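Local coordinates for protein cellobiose 2-epimerase (Ruminococcus albus, PDB 3VW5) that catalyses the reversible epimerization of cellobiose to 4-O-beta-D-glucopyranosyl-D-mannose, acting on the unmodified sugar, at residues 81-92 with 134-142; 30-38 with 359-368. The protein carries 2 engineered substitutions. All coordinates share one frame; numbering follows the deposited sequence.

Overall arrangement
The two contacts illustrate how one chain ties together a barrel of helices, the (alpha/alpha)6 fold. In contact 1 the turn after helix 67-84 leans on helix 129-145, some 40 residues further along the chain, with helix 109-126 in between, whereas contact 2 joins the loop before strand 45-46 to the one before helix 373-385, parts of the chain more than 300 residues apart. Contact 1 is thus nested within the loop that contact 2 closes. Their centres are 29 Å apart and their nearest atoms about 11 Å, so they do not touch. Each is centred 19 Å from the centre of the chain, peripheral to the middle of the barrel, where relatives with this fold usually have their sugar pocket.

Contact 1: residues 81-92 with 134-142; sequences KNNCIDYEYGGV and LAYRLFEDI. Engineered in segment 134-142: Leu138 (natural residue Pro).
A water molecule joins Tyr87 and Arg137: it accepts from Arg137 NE at 2.7 Å, lying at the guanidinium edge, and donates to the carbonyl O of Tyr87. Directly beside this bridge the two side chains meet as well. With CG anti to the backbone N (chi1 -175°), Arg137 extends toward the tyrosine; the planes are 83° apart, the ring edge turned toward one guanidinium face with Tyr87 CD1 3.9 Å from Arg137 NE. The ring is held over one face and at its hydroxyl: Ile85 CG2 sits over its centre and Tyr87 OH donates to Lys81 O at 2.9 Å. Deeper in, Leu134 packs against the end of helix 67-84 and the residue just after it, its CG 3.9 Å from Ile85 CD1 and its CD2 against Lys81 CG. The lysine NZ pairs with Glu78 and Glu130.

This is the loop leading from helix 67-84 to strand 95-96, resting on the flank of helix 129-145 in the (alpha/alpha)6 fold, with helix 109-126 also in touch with Val92 and Leu138. Leu138, an engineered residue, lays CD2 on Gly91 CA at 3.7 Å and CD1 across Val92 CG1 at 3.9 Å. One turn further on, Asp141 OD2 accepts from Gly91 N, although the carboxylate is modelled too close to Gly90 for the exact length to be trusted. Replacing Asp141 with an alanine would remove that acceptor and is likely to leave the Gly91 amide without its mate on the helix. Asp86 ties the loop internally and outward: OD1, in an Asx motif, accepts from Tyr89 N above the carboxylate plane; OD2 forms salt bridges with Lys107 and Arg158.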
loop_
_atom_site.group_PDB
_atom_site.type_symbol
_atom_site.label_atom_id
_atom_site.label_comp_id
_atom_site.label_asym_id
_atom_site.label_seq_id
_atom_site.Cartn_x
_atom_site.Cartn_y
_atom_site.Cartn_z
ATOM N N LYS A 81 11.692 14.516 4.507
ATOM C CA LYS A 81 12.296 15.125 5.687
ATOM C C LYS A 81 12.258 16.654 5.664
ATOM O O LYS A 81 11.868 17.283 6.640
ATOM C CB LYS A 81 13.734 14.628 5.842
ATOM C CG LYS A 81 14.483 15.204 7.029
ATOM C CD LYS A 81 15.879 14.616 7.111
ATOM C CE LYS A 81 16.791 15.206 6.048
ATOM N NZ LYS A 81 18.135 14.559 6.091
ATOM N N ASN A 82 12.638 17.253 4.546
ATOM C CA ASN A 82 12.777 18.709 4.492
ATOM C C ASN A 82 11.505 19.492 4.183
ATOM O O ASN A 82 11.479 20.705 4.346
ATOM C CB ASN A 82 13.898 19.123 3.522
ATOM C CG ASN A 82 15.229 18.434 3.830
ATOM O OD1 ASN A 82 15.548 18.162 4.986
ATOM N ND2 ASN A 82 15.994 18.133 2.792
ATOM N N ASN A 83 10.452 18.825 3.727
ATOM C CA ASN A 83 9.237 19.559 3.368
ATOM C C ASN A 83 7.975 18.949 3.935
ATOM O O ASN A 83 7.042 19.661 4.267
ATOM C CB ASN A 83 9.071 19.688 1.843
ATOM C CG ASN A 83 10.206 20.458 1.187
ATOM O OD1 ASN A 83 11.091 19.862 0.573
ATOM N ND2 ASN A 83 10.183 21.792 1.308
ATOM N N CYS A 84 7.945 17.629 4.038
ATOM C CA CYS A 84 6.671 16.937 4.181
ATOM C C CYS A 84 6.272 16.696 5.626
ATOM O O CYS A 84 5.132 16.340 5.916
ATOM C CB CYS A 84 6.697 15.625 3.386
ATOM S SG CYS A 84 6.810 15.910 1.591
ATOM N N ILE A 85 7.219 16.915 6.527
ATOM C CA ILE A 85 7.017 16.647 7.936
ATOM C C ILE A 85 6.649 17.932 8.675
ATOM O O ILE A 85 7.289 18.973 8.494
ATOM C CB ILE A 85 8.274 15.984 8.525
ATOM C CG1 ILE A 85 8.297 14.512 8.115
ATOM C CG2 ILE A 85 8.314 16.134 10.020
ATOM C CD1 ILE A 85 9.546 13.769 8.468
ATOM N N ASP A 86 5.585 17.866 9.473
ATOM C CA ASP A 86 5.201 18.983 10.317
ATOM C C ASP A 86 5.910 18.810 11.658
ATOM O O ASP A 86 5.447 18.079 12.524
ATOM C CB ASP A 86 3.685 19.035 10.507
ATOM C CG ASP A 86 3.227 20.306 11.209
ATOM O OD1 ASP A 86 4.082 20.983 11.824
ATOM O OD2 ASP A 86 2.015 20.627 11.157
ATOM N N TYR A 87 7.045 19.483 11.814
ATOM C CA TYR A 87 7.868 19.312 12.999
ATOM C C TYR A 87 7.223 19.978 14.189
ATOM O O TYR A 87 7.381 19.526 15.326
ATOM C CB TYR A 87 9.280 19.849 12.760
ATOM C CG TYR A 87 10.095 18.943 11.862
ATOM C CD1 TYR A 87 10.572 17.717 12.328
ATOM C CD2 TYR A 87 10.375 19.303 10.545
ATOM C CE1 TYR A 87 11.314 16.882 11.512
ATOM C CE2 TYR A 87 11.111 18.468 9.713
ATOM C CZ TYR A 87 11.579 17.263 10.197
ATOM O OH TYR A 87 12.315 16.434 9.370
ATOM N N GLU A 88 6.469 21.034 13.908
ATOM C CA GLU A 88 5.803 21.814 14.937
ATOM C C GLU A 88 4.580 21.105 15.568
ATOM O O GLU A 88 4.488 20.981 16.786
ATOM C CB GLU A 88 5.429 23.177 14.370
ATOM C CG GLU A 88 4.638 24.037 15.329
ATOM C CD GLU A 88 4.263 25.386 14.732
ATOM O OE1 GLU A 88 4.697 25.665 13.576
ATOM O OE2 GLU A 88 3.533 26.163 15.415
ATOM N N TYR A 89 3.652 20.616 14.752
ATOM C CA TYR A 89 2.476 19.931 15.291
ATOM C C TYR A 89 2.627 18.418 15.264
ATOM O O TYR A 89 1.931 17.716 15.987
ATOM C CB TYR A 89 1.199 20.323 14.539
ATOM C CG TYR A 89 0.726 21.754 14.755
ATOM C CD1 TYR A 89 -0.087 22.085 15.840
ATOM C CD2 TYR A 89 1.078 22.771 13.868
ATOM C CE1 TYR A 89 -0.533 23.385 16.044
ATOM C CE2 TYR A 89 0.646 24.073 14.066
ATOM C CZ TYR A 89 -0.162 24.377 15.159
ATOM O OH TYR A 89 -0.608 25.677 15.366
ATOM N N GLY A 90 3.523 17.909 14.424
ATOM C CA GLY A 90 3.640 16.470 14.235
ATOM C C GLY A 90 3.038 15.931 12.937
ATOM O O GLY A 90 2.320 16.626 12.230
ATOM N N GLY A 91 3.333 14.679 12.623
ATOM C CA GLY A 91 2.826 14.068 11.415
ATOM C C GLY A 91 3.418 14.620 10.125
ATOM O O GLY A 91 4.464 15.292 10.114
ATOM N N VAL A 92 2.742 14.312 9.024
ATOM C CA VAL A 92 3.146 14.775 7.713
ATOM C C VAL A 92 1.943 15.415 7.027
ATOM O O VAL A 92 0.807 15.054 7.317
ATOM C CB VAL A 92 3.680 13.609 6.853
ATOM C CG1 VAL A 92 4.834 12.933 7.553
ATOM C CG2 VAL A 92 2.579 12.591 6.590
ATOM N N LEU A 134 13.158 9.797 12.693
ATOM C CA LEU A 134 11.965 10.355 12.099
ATOM C C LEU A 134 10.816 9.348 12.152
ATOM O O LEU A 134 9.662 9.693 12.409
ATOM C CB LEU A 134 12.259 10.738 10.665
ATOM C CG LEU A 134 12.502 12.227 10.414
ATOM C CD1 LEU A 134 12.982 12.900 11.671
ATOM C CD2 LEU A 134 13.496 12.404 9.261
ATOM N N ALA A 135 11.135 8.088 11.918
ATOM C CA ALA A 135 10.126 7.055 11.973
ATOM C C ALA A 135 9.482 7.000 13.359
ATOM O O ALA A 135 8.245 6.986 13.482
ATOM C CB ALA A 135 10.715 5.718 11.574
ATOM N N TYR A 136 10.310 6.982 14.400
ATOM C CA TYR A 136 9.798 6.944 15.766
ATOM C C TYR A 136 9.070 8.238 16.078
ATOM O O TYR A 136 8.042 8.234 16.746
ATOM C CB TYR A 136 10.932 6.725 16.767
ATOM C CG TYR A 136 11.353 5.287 16.921
ATOM C CD1 TYR A 136 10.530 4.378 17.562
ATOM C CD2 TYR A 136 12.571 4.836 16.420
ATOM C CE1 TYR A 136 10.908 3.064 17.708
ATOM C CE2 TYR A 136 12.951 3.527 16.553
ATOM C CZ TYR A 136 12.116 2.641 17.207
ATOM O OH TYR A 136 12.474 1.319 17.366
ATOM N N ARG A 137 9.600 9.351 15.578
ATOM C CA ARG A 137 8.959 10.635 15.799
ATOM C C ARG A 137 7.497 10.594 15.333
ATOM O O ARG A 137 6.603 11.085 16.020
ATOM C CB ARG A 137 9.703 11.773 15.094
ATOM C CG ARG A 137 9.095 13.122 15.426
ATOM C CD ARG A 137 9.611 14.245 14.561
ATOM N NE ARG A 137 10.124 15.349 15.371
ATOM C CZ ARG A 137 11.410 15.505 15.702
ATOM N NH1 ARG A 137 12.342 14.633 15.280
ATOM N NH2 ARG A 137 11.772 16.542 16.455
ATOM N N LEU A 138 7.274 9.999 14.159
ATOM C CA LEU A 138 5.944 9.934 13.567
ATOM C C LEU A 138 5.062 8.863 14.230
ATOM O O LEU A 138 3.861 9.053 14.413
ATOM C CB LEU A 138 6.046 9.715 12.055
ATOM C CG LEU A 138 6.721 10.831 11.264
ATOM C CD1 LEU A 138 6.836 10.442 9.812
ATOM C CD2 LEU A 138 5.967 12.138 11.405
ATOM N N PHE A 139 5.665 7.740 14.585
ATOM C CA PHE A 139 5.000 6.773 15.450
ATOM C C PHE A 139 4.456 7.449 16.725
ATOM O O PHE A 139 3.307 7.237 17.093
ATOM C CB PHE A 139 5.971 5.646 15.800
ATOM C CG PHE A 139 5.533 4.783 16.943
ATOM C CD1 PHE A 139 4.623 3.753 16.744
ATOM C CD2 PHE A 139 6.069 4.961 18.213
ATOM C CE1 PHE A 139 4.231 2.934 17.796
ATOM C CE2 PHE A 139 5.678 4.134 19.278
ATOM C CZ PHE A 139 4.762 3.123 19.063
ATOM N N GLU A 140 5.277 8.268 17.388
ATOM C CA GLU A 140 4.834 8.975 18.586
ATOM C C GLU A 140 3.679 9.929 18.297
ATOM O O GLU A 140 2.708 10.004 19.064
ATOM C CB GLU A 140 5.995 9.720 19.241
ATOM C CG GLU A 140 6.908 8.797 20.024
ATOM C CD GLU A 140 7.927 9.543 20.857
ATOM O OE1 GLU A 140 8.504 10.548 20.359
ATOM O OE2 GLU A 140 8.147 9.117 22.020
ATOM N N ASP A 141 3.783 10.648 17.184
ATOM C CA ASP A 141 2.738 11.575 16.777
ATOM C C ASP A 141 1.408 10.872 16.545
ATOM O O ASP A 141 0.362 11.424 16.859
ATOM C CB ASP A 141 3.140 12.352 15.516
ATOM C CG ASP A 141 4.268 13.331 15.771
ATOM O OD1 ASP A 141 4.612 13.521 16.966
ATOM O OD2 ASP A 141 4.801 13.913 14.789
ATOM N N ILE A 142 1.441 9.668 15.984
ATOM C CA ILE A 142 0.203 8.950 15.702
ATOM C C ILE A 142 -0.454 8.547 17.010
ATOM O O ILE A 142 -1.665 8.718 17.200
ATOM C CB ILE A 142 0.430 7.694 14.808
ATOM C CG1 ILE A 142 0.594 8.093 13.342
ATOM C CG2 ILE A 142 -0.737 6.724 14.903
ATOM C CD1 ILE A 142 1.019 6.929 12.462
HETATM O O HOH W 1 7.658 16.371 15.664
#

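Contact 2: residues 30-38 with 359-368; sequences YGYLSYGLE and PHDYKETVGP. Engineered in segment 30-38: Glu38 (natural residue Gly).
Tyr35 lays its ring flat on a stretch of backbone: Asp361 CA stands 3.4 Å from the ring centroid and only 2° off the ring normal, a CH-pi contact over the middle of the face. Asp361 CB covers the same side near Tyr35 CE2, while Pro359 CB and the carbonyl O of Lys363 lie at the ring edge. A first torsion of 168°, with CG opposite the backbone N, stretches the phenol out along the type I turn from His360 to Lys363. Arg344 adds a cation-pi contact to this ring and also donates to the carbonyl O of Tyr35.

One residue earlier, Ser34 O is gripped twice, by Leu37 N, closing a type I turn from Ser34 to Leu37, and by Thr365 OG1 at 2.8 Å. The two donors arrive from opposite faces of the carbonyl plane, so the group is held from both sides. Thr365 can serve two partners at once because its branches divide: OG1 turns to Ser34 O, and CG2 packs alongside Leu33 CD2 at 3.7 Å. Leu33 CB meets Val366 CB at the same distance, and Phe17 of helix 2-19 touches all three of Leu33, Thr365 and Val366.

The backbones themselves are joined by Leu33 N to Val366 O at 2.8 Å and by Val366 N to Leu33 O at 2.9 Å, the latter bond lying in the carbonyl plane on a lone pair. Thr365 N adds a weak bond to the same Leu33 O. One residue thus faces two across a single antiparallel bridge, a classic beta bulge, here joining loops from near the beginning and the end of an (alpha/alpha)6 barrel.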
loop_
_atom_site.group_PDB
_atom_site.type_symbol
_atom_site.label_atom_id
_atom_site.label_comp_id
_atom_site.label_asym_id
_atom_site.label_seq_id
_atom_site.Cartn_x
_atom_site.Cartn_y
_atom_site.Cartn_z
ATOM N N TYR A 30 8.186 14.271 -9.941
ATOM C CA TYR A 30 7.036 14.937 -10.552
ATOM C C TYR A 30 5.708 14.301 -10.084
ATOM O O TYR A 30 5.626 13.084 -9.851
ATOM C CB TYR A 30 7.143 14.945 -12.087
ATOM C CG TYR A 30 8.466 15.461 -12.638
ATOM C CD1 TYR A 30 8.911 16.748 -12.350
ATOM C CD2 TYR A 30 9.261 14.662 -13.464
ATOM C CE1 TYR A 30 10.108 17.221 -12.860
ATOM C CE2 TYR A 30 10.462 15.126 -13.971
ATOM C CZ TYR A 30 10.877 16.408 -13.668
ATOM O OH TYR A 30 12.071 16.871 -14.171
ATOM N N GLY A 31 4.685 15.132 -9.934
ATOM C CA GLY A 31 3.460 14.713 -9.291
ATOM C C GLY A 31 2.382 14.150 -10.204
ATOM O O GLY A 31 1.435 13.525 -9.717
ATOM N N TYR A 32 2.500 14.352 -11.514
ATOM C CA TYR A 32 1.413 13.959 -12.405
ATOM C C TYR A 32 1.861 13.559 -13.809
ATOM O O TYR A 32 2.518 14.331 -14.525
ATOM C CB TYR A 32 0.342 15.059 -12.456
ATOM C CG TYR A 32 -0.882 14.704 -13.273
ATOM C CD1 TYR A 32 -1.991 14.096 -12.686
ATOM C CD2 TYR A 32 -0.936 14.986 -14.636
ATOM C CE1 TYR A 32 -3.121 13.770 -13.441
ATOM C CE2 TYR A 32 -2.047 14.659 -15.395
ATOM C CZ TYR A 32 -3.139 14.048 -14.797
ATOM O OH TYR A 32 -4.245 13.734 -15.564
ATOM N N LEU A 33 1.511 12.333 -14.183
ATOM C CA LEU A 33 1.643 11.861 -15.555
ATOM C C LEU A 33 0.275 11.359 -16.014
ATOM O O LEU A 33 -0.211 10.319 -15.532
ATOM C CB LEU A 33 2.674 10.735 -15.657
ATOM C CG LEU A 33 2.859 10.161 -17.073
ATOM C CD1 LEU A 33 3.566 11.162 -17.980
ATOM C CD2 LEU A 33 3.605 8.836 -17.065
ATOM N N SER A 34 -0.345 12.099 -16.930
ATOM C CA SER A 34 -1.680 11.760 -17.446
ATOM C C SER A 34 -1.756 10.401 -18.161
ATOM O O SER A 34 -0.730 9.794 -18.511
ATOM C CB SER A 34 -2.169 12.853 -18.399
ATOM O OG SER A 34 -1.580 12.716 -19.689
ATOM N N TYR A 35 -2.986 9.940 -18.377
ATOM C CA TYR A 35 -3.246 8.728 -19.149
ATOM C C TYR A 35 -2.597 8.805 -20.531
ATOM O O TYR A 35 -1.968 7.841 -20.982
ATOM C CB TYR A 35 -4.747 8.501 -19.304
ATOM C CG TYR A 35 -5.083 7.442 -20.336
ATOM C CD1 TYR A 35 -5.165 6.089 -19.976
ATOM C CD2 TYR A 35 -5.318 7.787 -21.665
ATOM C CE1 TYR A 35 -5.467 5.112 -20.898
ATOM C CE2 TYR A 35 -5.617 6.813 -22.608
ATOM C CZ TYR A 35 -5.694 5.472 -22.221
ATOM O OH TYR A 35 -5.996 4.494 -23.153
ATOM N N GLY A 36 -2.760 9.954 -21.195
ATOM C CA GLY A 36 -2.137 10.207 -22.485
ATOM C C GLY A 36 -0.628 10.451 -22.431
ATOM O O GLY A 36 -0.008 10.845 -23.424
ATOM N N LEU A 37 -0.045 10.210 -21.263
ATOM C CA LEU A 37 1.402 10.289 -21.048
ATOM C C LEU A 37 1.974 11.704 -21.181
ATOM O O LEU A 37 3.153 11.873 -21.477
ATOM C CB LEU A 37 2.161 9.288 -21.936
ATOM C CG LEU A 37 1.753 7.819 -21.772
ATOM C CD1 LEU A 37 2.613 6.912 -22.630
ATOM C CD2 LEU A 37 1.821 7.385 -20.303
ATOM N N GLU A 38 1.123 12.703 -20.953
ATOM C CA GLU A 38 1.545 14.099 -20.842
ATOM C C GLU A 38 1.939 14.403 -19.386
ATOM O O GLU A 38 1.149 14.202 -18.456
ATOM C CB GLU A 38 0.416 15.036 -21.307
ATOM C CG GLU A 38 0.809 16.059 -22.377
ATOM C CD GLU A 38 1.252 17.416 -21.788
ATOM O OE1 GLU A 38 2.452 17.555 -21.398
ATOM O OE2 GLU A 38 0.401 18.354 -21.716
ATOM N N PRO A 359 -8.839 0.169 -21.471
ATOM C CA PRO A 359 -8.346 1.019 -20.384
ATOM C C PRO A 359 -9.272 2.200 -20.184
ATOM O O PRO A 359 -9.823 2.681 -21.164
ATOM C CB PRO A 359 -6.968 1.497 -20.898
ATOM C CG PRO A 359 -6.569 0.487 -21.935
ATOM C CD PRO A 359 -7.877 0.075 -22.583
ATOM N N HIS A 360 -9.444 2.631 -18.935
ATOM C CA HIS A 360 -10.165 3.853 -18.613
ATOM C C HIS A 360 -9.249 5.002 -18.945
ATOM O O HIS A 360 -8.282 5.257 -18.236
ATOM C CB HIS A 360 -10.496 3.922 -17.123
ATOM C CG HIS A 360 -11.622 3.035 -16.698
ATOM N ND1 HIS A 360 -12.000 2.904 -15.379
ATOM C CD2 HIS A 360 -12.461 2.244 -17.408
ATOM C CE1 HIS A 360 -13.021 2.070 -15.294
ATOM N NE2 HIS A 360 -13.321 1.654 -16.513
ATOM N N ASP A 361 -9.559 5.712 -20.015
ATOM C CA ASP A 361 -8.685 6.771 -20.499
ATOM C C ASP A 361 -8.752 8.029 -19.637
ATOM O O ASP A 361 -8.189 9.061 -19.999
ATOM C CB ASP A 361 -8.999 7.091 -21.974
ATOM C CG ASP A 361 -10.346 7.828 -22.168
ATOM O OD1 ASP A 361 -10.540 8.403 -23.264
ATOM O OD2 ASP A 361 -11.197 7.847 -21.245
ATOM N N TYR A 362 -9.442 7.949 -18.507
ATOM C CA TYR A 362 -9.535 9.100 -17.612
ATOM C C TYR A 362 -8.771 8.921 -16.294
ATOM O O TYR A 362 -8.874 9.753 -15.394
ATOM C CB TYR A 362 -10.998 9.445 -17.323
ATOM C CG TYR A 362 -11.807 8.288 -16.783
ATOM C CD1 TYR A 362 -12.477 7.416 -17.640
ATOM C CD2 TYR A 362 -11.907 8.066 -15.420
ATOM C CE1 TYR A 362 -13.227 6.355 -17.141
ATOM C CE2 TYR A 362 -12.646 7.014 -14.912
ATOM C CZ TYR A 362 -13.306 6.161 -15.767
ATOM O OH TYR A 362 -14.052 5.116 -15.246
ATOM N N LYS A 363 -8.025 7.827 -16.180
ATOM C CA LYS A 363 -7.227 7.564 -14.987
ATOM C C LYS A 363 -5.764 7.830 -15.319
ATOM O O LYS A 363 -5.233 7.267 -16.278
ATOM C CB LYS A 363 -7.406 6.115 -14.506
ATOM C CG LYS A 363 -8.806 5.754 -14.040
ATOM C CD LYS A 363 -9.321 6.722 -13.007
ATOM C CE LYS A 363 -8.744 6.441 -11.621
ATOM N NZ LYS A 363 -9.461 7.256 -10.585
ATOM N N GLU A 364 -5.116 8.685 -14.536
ATOM C CA GLU A 364 -3.724 9.064 -14.794
ATOM C C GLU A 364 -2.745 7.899 -14.621
ATOM O O GLU A 364 -3.029 6.935 -13.897
ATOM C CB GLU A 364 -3.300 10.221 -13.887
ATOM C CG GLU A 364 -4.471 10.947 -13.244
ATOM C CD GLU A 364 -4.875 10.334 -11.920
ATOM O OE1 GLU A 364 -6.022 9.831 -11.805
ATOM O OE2 GLU A 364 -4.034 10.358 -10.998
ATOM N N THR A 365 -1.589 8.005 -15.279
ATOM C CA THR A 365 -0.529 7.006 -15.156
ATOM C C THR A 365 0.222 7.170 -13.827
ATOM O O THR A 365 0.624 6.201 -13.195
ATOM C CB THR A 365 0.468 7.130 -16.315
ATOM O OG1 THR A 365 -0.251 7.159 -17.550
ATOM C CG2 THR A 365 1.409 5.948 -16.346
ATOM N N VAL A 366 0.392 8.422 -13.422
ATOM C CA VAL A 366 1.031 8.750 -12.162
ATOM C C VAL A 366 0.313 9.929 -11.534
ATOM O O VAL A 366 0.063 10.937 -12.199
ATOM C CB VAL A 366 2.502 9.169 -12.349
ATOM C CG1 VAL A 366 3.113 9.523 -10.997
ATOM C CG2 VAL A 366 3.300 8.078 -13.039
ATOM N N GLY A 367 -0.000 9.810 -10.246
ATOM C CA GLY A 367 -0.615 10.897 -9.503
ATOM C C GLY A 367 -0.589 10.621 -8.013
ATOM O O GLY A 367 0.081 9.691 -7.556
ATOM N N PRO A 368 -1.340 11.417 -7.240
ATOM C CA PRO A 368 -1.337 11.268 -5.780
ATOM C C PRO A 368 -1.697 9.856 -5.331
ATOM O O PRO A 368 -1.203 9.414 -4.303
ATOM C CB PRO A 368 -2.407 12.273 -5.325
ATOM C CG PRO A 368 -2.468 13.263 -6.416
ATOM C CD PRO A 368 -2.282 12.461 -7.674
#